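Local coordinates for hypothetical protein (Parabacteroides merdae, PDB 4OO3) that is probably an NAD(P)-dependent oxidoreductase, joining an N-terminal Rossmann-type nucleotide-binding domain to a C-terminal oxidoreductase domain, with its substrate unknown, at residues L109-K119 and I137-I148. Sequence-based numbering, arbitrary orientation.
Sequences LEAGINVLSDK and IAKQKNIMLYDI
L109, near the end of helix 98-110, forks over residues 137-148: CD2 lies 3.5 Å from I143 CD1, while CD1 meets L145 CD2 at 4.0 Å with the two side chains crossing at about a right angle. I143 reaches this leucine because its CG1 sits between backbone N and carbonyl carbon (chi1 56°). On the same face of the sheet, V115 and L145 run side by side and point the same way, CG1 to CD1 3.7 Å; both pack against helix 98-110, and L145 also against helix 125-140. The other face carries L116, whose CD1 sits at the edge of the Y146 ring, near its plane, and 3.8 Å from I148 CG1; helix 395-412 covers Y146 and I148.

Between these layers strands 114-117 and 145-147, the two strands of a Rossmann-type beta-alpha-beta unit, run parallel, their axes 12° apart, held by V115 N to M144 O, Y146 N to V115 O and S117 N to Y146 O. N114 adds a side-chain bond at the strand entrance: M144 N donates in the carbonyl plane to a lone pair of OD1 (2.9 Å, 164° at the hydrogen), while ND2 reaches N90 O. A leucine here would probably leave M144 N without its acceptor and remove the side-chain bond to N90 O. At the opposite end, one water donates to D118 OD1 (2.6 Å) and I148 O (2.8 Å); OD2 is hydrogen-bonded to H23 ND1. Apolar packing thus covers both faces, while directional backbone bonds, an asparagine amide and a water bridge fix the strands.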
loop_
_atom_site.group_PDB
_atom_site.type_symbol
_atom_site.label_atom_id
_atom_site.label_comp_id
_atom_site.label_asym_id
_atom_site.label_seq_id
_atom_site.Cartn_x
_atom_site.Cartn_y
_atom_site.Cartn_z
ATOM N N LEU A 109 10.842 16.054 9.313
ATOM C CA LEU A 109 9.721 16.816 9.866
ATOM C C LEU A 109 10.193 17.878 10.864
ATOM O O LEU A 109 9.700 19.004 10.839
ATOM C CB LEU A 109 8.707 15.878 10.523
ATOM C CG LEU A 109 7.972 14.930 9.574
ATOM C CD1 LEU A 109 7.346 13.786 10.358
ATOM C CD2 LEU A 109 6.919 15.664 8.757
ATOM N N GLU A 110 11.145 17.520 11.727
ATOM C CA GLU A 110 11.811 18.492 12.609
ATOM C C GLU A 110 12.339 19.703 11.848
ATOM O O GLU A 110 12.353 20.814 12.376
ATOM C CB GLU A 110 13.000 17.857 13.313
ATOM C CG GLU A 110 12.641 16.900 14.429
ATOM C CD GLU A 110 13.872 16.372 15.140
ATOM O OE1 GLU A 110 14.900 16.096 14.467
ATOM O OE2 GLU A 110 13.809 16.233 16.376
ATOM N N ALA A 111 12.794 19.484 10.614
ATOM C CA ALA A 111 13.327 20.563 9.792
ATOM C C ALA A 111 12.243 21.357 9.068
ATOM O O ALA A 111 12.558 22.244 8.270
ATOM C CB ALA A 111 14.338 20.005 8.797
ATOM N N GLY A 112 10.975 21.049 9.343
ATOM C CA GLY A 112 9.851 21.791 8.770
ATOM C C GLY A 112 9.518 21.386 7.348
ATOM O O GLY A 112 8.860 22.131 6.634
ATOM N N ILE A 113 9.962 20.195 6.948
ATOM C CA ILE A 113 9.765 19.683 5.589
ATOM C C ILE A 113 8.653 18.631 5.563
ATOM O O ILE A 113 8.707 17.650 6.312
ATOM C CB ILE A 113 11.082 19.084 5.044
ATOM C CG1 ILE A 113 12.160 20.177 4.987
ATOM C CG2 ILE A 113 10.876 18.457 3.673
ATOM C CD1 ILE A 113 13.557 19.670 4.697
ATOM N N ASN A 114 7.652 18.840 4.701
ATOM C CA ASN A 114 6.527 17.896 4.562
ATOM C C ASN A 114 7.026 16.575 4.013
ATOM O O ASN A 114 8.068 16.542 3.365
ATOM C CB ASN A 114 5.460 18.441 3.612
ATOM C CG ASN A 114 4.859 19.755 4.082
ATOM O OD1 ASN A 114 3.955 19.781 4.912
ATOM N ND2 ASN A 114 5.340 20.849 3.527
ATOM N N VAL A 115 6.293 15.488 4.252
ATOM C CA VAL A 115 6.763 14.159 3.836
ATOM C C VAL A 115 5.672 13.299 3.195
ATOM O O VAL A 115 4.620 13.067 3.788
ATOM C CB VAL A 115 7.355 13.384 5.032
ATOM C CG1 VAL A 115 7.800 11.985 4.619
ATOM C CG2 VAL A 115 8.510 14.153 5.644
ATOM N N LEU A 116 5.943 12.827 1.984
ATOM C CA LEU A 116 5.160 11.762 1.365
ATOM C C LEU A 116 6.041 10.513 1.357
ATOM O O LEU A 116 7.078 10.471 0.695
ATOM C CB LEU A 116 4.746 12.133 -0.068
ATOM C CG LEU A 116 3.898 11.121 -0.848
ATOM C CD1 LEU A 116 2.538 10.935 -0.189
ATOM C CD2 LEU A 116 3.715 11.567 -2.288
ATOM N N SER A 117 5.629 9.492 2.096
ATOM C CA SER A 117 6.393 8.258 2.166
ATOM C C SER A 117 5.569 7.112 1.637
ATOM O O SER A 117 4.376 7.019 1.903
ATOM C CB SER A 117 6.784 7.965 3.612
ATOM O OG SER A 117 7.327 6.660 3.737
ATOM N N ASP A 118 6.211 6.226 0.893
ATOM C CA ASP A 118 5.625 4.939 0.604
ATOM C C ASP A 118 5.435 4.167 1.915
ATOM O O ASP A 118 6.070 4.460 2.936
ATOM C CB ASP A 118 6.534 4.140 -0.327
ATOM C CG ASP A 118 5.792 3.042 -1.072
ATOM O OD1 ASP A 118 4.552 2.928 -0.914
ATOM O OD2 ASP A 118 6.453 2.305 -1.833
ATOM N N LYS A 119 4.539 3.196 1.891
ATOM C CA LYS A 119 4.438 2.234 2.982
ATOM C C LYS A 119 5.646 1.290 3.002
ATOM O O LYS A 119 6.342 1.144 1.995
ATOM C CB LYS A 119 3.136 1.430 2.876
ATOM C CG LYS A 119 2.791 0.917 1.475
ATOM C CD LYS A 119 2.908 -0.586 1.321
ATOM C CE LYS A 119 4.340 -1.061 1.244
ATOM N NZ LYS A 119 4.399 -2.350 0.519
ATOM N N ILE A 137 5.161 15.766 15.818
ATOM C CA ILE A 137 5.979 16.850 15.270
ATOM C C ILE A 137 5.284 17.507 14.081
ATOM O O ILE A 137 5.257 18.732 13.973
ATOM C CB ILE A 137 7.374 16.355 14.852
ATOM C CG1 ILE A 137 8.176 15.925 16.086
ATOM C CG2 ILE A 137 8.135 17.441 14.096
ATOM C CD1 ILE A 137 9.279 14.937 15.757
ATOM N N ALA A 138 4.718 16.699 13.191
ATOM C CA ALA A 138 3.985 17.233 12.053
ATOM C C ALA A 138 2.866 18.182 12.505
ATOM O O ALA A 138 2.729 19.289 11.982
ATOM C CB ALA A 138 3.418 16.104 11.217
ATOM N N LYS A 139 2.085 17.736 13.486
ATOM C CA LYS A 139 0.996 18.521 14.080
ATOM C C LYS A 139 1.510 19.817 14.717
ATOM O O LYS A 139 0.987 20.893 14.451
ATOM C CB LYS A 139 0.283 17.666 15.132
ATOM C CG LYS A 139 -0.827 18.339 15.932
ATOM C CD LYS A 139 -2.171 18.319 15.216
ATOM C CE LYS A 139 -3.278 17.768 16.112
ATOM N NZ LYS A 139 -3.360 18.443 17.438
ATOM N N GLN A 140 2.521 19.687 15.573
ATOM C CA GLN A 140 3.169 20.830 16.237
ATOM C C GLN A 140 3.677 21.877 15.227
ATOM O O GLN A 140 3.622 23.079 15.495
ATOM C CB GLN A 140 4.302 20.314 17.157
ATOM C CG GLN A 140 5.575 21.152 17.250
ATOM C CD GLN A 140 5.434 22.388 18.123
ATOM O OE1 GLN A 140 4.474 22.531 18.880
ATOM N NE2 GLN A 140 6.405 23.287 18.023
ATOM N N LYS A 141 4.154 21.423 14.068
ATOM C CA LYS A 141 4.721 22.321 13.055
ATOM C C LYS A 141 3.802 22.639 11.889
ATOM O O LYS A 141 4.227 23.293 10.947
ATOM C CB LYS A 141 6.011 21.729 12.502
ATOM C CG LYS A 141 7.087 21.603 13.550
ATOM C CD LYS A 141 8.393 21.167 12.932
ATOM C CE LYS A 141 9.539 21.449 13.882
ATOM N NZ LYS A 141 10.021 22.857 13.801
ATOM N N ASN A 142 2.552 22.190 11.944
ATOM C CA ASN A 142 1.614 22.384 10.837
ATOM C C ASN A 142 2.185 21.961 9.487
ATOM O O ASN A 142 2.078 22.686 8.499
ATOM C CB ASN A 142 1.126 23.834 10.785
ATOM C CG ASN A 142 0.174 24.157 11.916
ATOM O OD1 ASN A 142 0.441 25.029 12.741
ATOM N ND2 ASN A 142 -0.943 23.434 11.970
ATOM N N ILE A 143 2.797 20.779 9.463
ATOM C CA ILE A 143 3.225 20.147 8.220
ATOM C C ILE A 143 2.554 18.780 8.119
ATOM O O ILE A 143 1.954 18.294 9.080
ATOM C CB ILE A 143 4.771 20.046 8.103
ATOM C CG1 ILE A 143 5.392 19.317 9.300
ATOM C CG2 ILE A 143 5.382 21.438 7.971
ATOM C CD1 ILE A 143 6.890 19.137 9.194
HETATM N N MSE A 144 2.641 18.176 6.948
HETATM C CA MSE A 144 1.943 16.941 6.682
HETATM C C MSE A 144 2.894 15.792 6.573
HETATM O O MSE A 144 3.973 15.920 6.006
HETATM C CB MSE A 144 1.196 17.056 5.370
HETATM C CG MSE A 144 -0.248 17.465 5.622
HETATM SE SE MSE A 144 -1.093 17.774 3.876
HETATM C CE MSE A 144 -0.737 15.990 3.164
ATOM N N LEU A 145 2.479 14.663 7.138
ATOM C CA LEU A 145 3.105 13.366 6.909
ATOM C C LEU A 145 2.029 12.477 6.300
ATOM O O LEU A 145 0.942 12.362 6.854
ATOM C CB LEU A 145 3.611 12.767 8.238
ATOM C CG LEU A 145 4.123 11.319 8.224
ATOM C CD1 LEU A 145 5.236 11.120 7.200
ATOM C CD2 LEU A 145 4.609 10.924 9.605
ATOM N N TYR A 146 2.324 11.854 5.164
ATOM C CA TYR A 146 1.334 11.035 4.460
ATOM C C TYR A 146 1.989 9.814 3.844
ATOM O O TYR A 146 3.136 9.887 3.404
ATOM C CB TYR A 146 0.668 11.861 3.364
ATOM C CG TYR A 146 -0.693 11.373 2.929
ATOM C CD1 TYR A 146 -1.682 11.099 3.860
ATOM C CD2 TYR A 146 -1.012 11.233 1.583
ATOM C CE1 TYR A 146 -2.938 10.672 3.470
ATOM C CE2 TYR A 146 -2.270 10.802 1.186
ATOM C CZ TYR A 146 -3.222 10.523 2.140
ATOM O OH TYR A 146 -4.472 10.102 1.777
ATOM N N ASP A 147 1.272 8.692 3.826
ATOM C CA ASP A 147 1.731 7.533 3.068
ATOM C C ASP A 147 0.865 7.263 1.835
ATOM O O ASP A 147 -0.080 7.986 1.555
ATOM C CB ASP A 147 1.941 6.287 3.960
ATOM C CG ASP A 147 0.666 5.765 4.605
ATOM O OD1 ASP A 147 -0.454 6.235 4.293
ATOM O OD2 ASP A 147 0.807 4.843 5.437
ATOM N N ILE A 148 1.223 6.229 1.087
ATOM C CA ILE A 148 0.680 6.004 -0.236
ATOM C C ILE A 148 -0.154 4.719 -0.278
ATOM O O ILE A 148 0.375 3.631 -0.524
ATOM C CB ILE A 148 1.829 5.964 -1.264
ATOM C CG1 ILE A 148 2.629 7.272 -1.179
ATOM C CG2 ILE A 148 1.279 5.748 -2.671
ATOM C CD1 ILE A 148 3.957 7.255 -1.907
HETATM O O HOH W 1 2.328 2.264 -2.037
#